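Local coordinates for lipoprotein (Klebsiella pneumoniae subsp. pneumoniae, PDB 4HWM) that is of unknown function but belongs to the YedD-like family of bacterial lipoproteins and folds as an antiparallel beta-barrel with a C-terminal helix, at residues K112-A115 against K116-T120. Residues are numbered along the deposited sequence; the frame is centred on the assembly and turned at random.
Sequences KAWA and KARAT
Arg-118 lies alongside the indole of Trp-114 one helical turn earlier, a worked example of how an i to i+4 pair can lay an aliphatic chain on an aromatic ring. Followed outward, Arg-118 CB rests 3.4 Å from the carbonyl O of Trp-114, the same oxygen that accepts the nearly straight hydrogen bond from Arg-118 N (169° at the hydrogen). CG of Arg-118 passes above the benzo half of the indole, 3.8 Å from CZ3 of Trp-114. CD of Arg-118 then settles over the face as a CH-pi contact, 3.4 Å from the centroid of the six-membered ring and displaced toward the rim, with CZ2 of Trp-114 its nearest ring atom. There the chain bends (chi3 83°), and the guanidinium, its plane tilted 40° from the indole, continues obliquely past that same edge, NH1 of Arg-118 lying 3.7 Å from both CZ2 and CH2 of Trp-114. Elsewhere on the helix, the folded chain of Lys-116 brings NZ to a water that it shares with the O of Ala-113, which also accepts a hydrogen bond from Ala-117 N (3.0 Å). The helix lies against the barrel, where Phe-52 of strand 50-56 meets Ala-113, Ala-117 and the Trp-114 ring, and Thr-46 touches both Trp-114 and Arg-118. The chemistry implies a division of labour within Arg-118: its methylenes supply the apolar packing on the indole, while its charged end is carried to the margin of the ring at the protein surface.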
# COMPACT_ATOMS: atom_id res chain seq x y z
N LYS A 112 -0.85 -12.84 5.50
CA LYS A 112 -0.14 -13.30 6.70
C LYS A 112 0.79 -12.22 7.26
O LYS A 112 0.82 -11.98 8.45
CB LYS A 112 0.68 -14.58 6.43
CG LYS A 112 -0.13 -15.86 6.38
CD LYS A 112 0.65 -17.01 5.72
CE LYS A 112 -0.13 -18.32 5.80
NZ LYS A 112 0.33 -19.35 4.82
N ALA A 113 1.52 -11.58 6.36
CA ALA A 113 2.47 -10.53 6.77
C ALA A 113 1.71 -9.36 7.41
O ALA A 113 2.14 -8.82 8.42
CB ALA A 113 3.32 -10.06 5.60
N TRP A 114 0.56 -9.01 6.84
CA TRP A 114 -0.27 -7.93 7.37
C TRP A 114 -0.80 -8.27 8.76
O TRP A 114 -0.70 -7.46 9.69
CB TRP A 114 -1.42 -7.70 6.41
CG TRP A 114 -2.56 -6.83 6.84
CD1 TRP A 114 -3.88 -7.17 6.82
CD2 TRP A 114 -2.51 -5.46 7.23
NE1 TRP A 114 -4.64 -6.11 7.19
CE2 TRP A 114 -3.84 -5.03 7.41
CE3 TRP A 114 -1.48 -4.55 7.40
CZ2 TRP A 114 -4.16 -3.73 7.81
CZ3 TRP A 114 -1.81 -3.26 7.79
CH2 TRP A 114 -3.14 -2.86 7.96
N ALA A 115 -1.31 -9.49 8.92
CA ALA A 115 -1.87 -9.88 10.22
C ALA A 115 -0.77 -9.83 11.29
O ALA A 115 -0.99 -9.37 12.41
CB ALA A 115 -2.50 -11.26 10.13
N LYS A 116 0.43 -10.24 10.92
CA LYS A 116 1.59 -10.28 11.81
C LYS A 116 2.01 -8.87 12.25
O LYS A 116 2.25 -8.60 13.41
CB LYS A 116 2.72 -11.02 11.06
CG LYS A 116 4.11 -10.99 11.65
CD LYS A 116 4.87 -12.27 11.29
CE LYS A 116 4.94 -12.46 9.82
NZ LYS A 116 5.82 -11.47 9.13
N ALA A 117 2.07 -7.97 11.28
CA ALA A 117 2.44 -6.60 11.55
C ALA A 117 1.41 -5.97 12.47
O ALA A 117 1.72 -5.30 13.49
CB ALA A 117 2.57 -5.81 10.25
N ARG A 118 0.15 -6.14 12.11
CA ARG A 118 -0.95 -5.55 12.87
C ARG A 118 -1.03 -6.03 14.32
O ARG A 118 -1.50 -5.29 15.19
CB ARG A 118 -2.29 -5.78 12.17
CG ARG A 118 -2.63 -4.69 11.23
CD ARG A 118 -4.06 -4.77 10.73
NE ARG A 118 -5.18 -4.24 11.52
CZ ARG A 118 -5.69 -2.98 11.51
NH1 ARG A 118 -5.12 -1.90 10.90
NH2 ARG A 118 -6.79 -2.77 12.22
N ALA A 119 -0.52 -7.23 14.59
CA ALA A 119 -0.61 -7.82 15.92
C ALA A 119 0.17 -7.05 16.96
O ALA A 119 -0.14 -7.15 18.14
CB ALA A 119 -0.17 -9.29 15.91
N THR A 120 1.20 -6.30 16.54
CA THR A 120 1.98 -5.47 17.45
C THR A 120 1.44 -4.05 17.57
O THR A 120 1.91 -3.31 18.42
CB THR A 120 3.46 -5.37 17.06
OG1 THR A 120 3.57 -4.64 15.82
CG2 THR A 120 4.08 -6.75 16.92
O HOH W 1 4.79 -8.97 8.81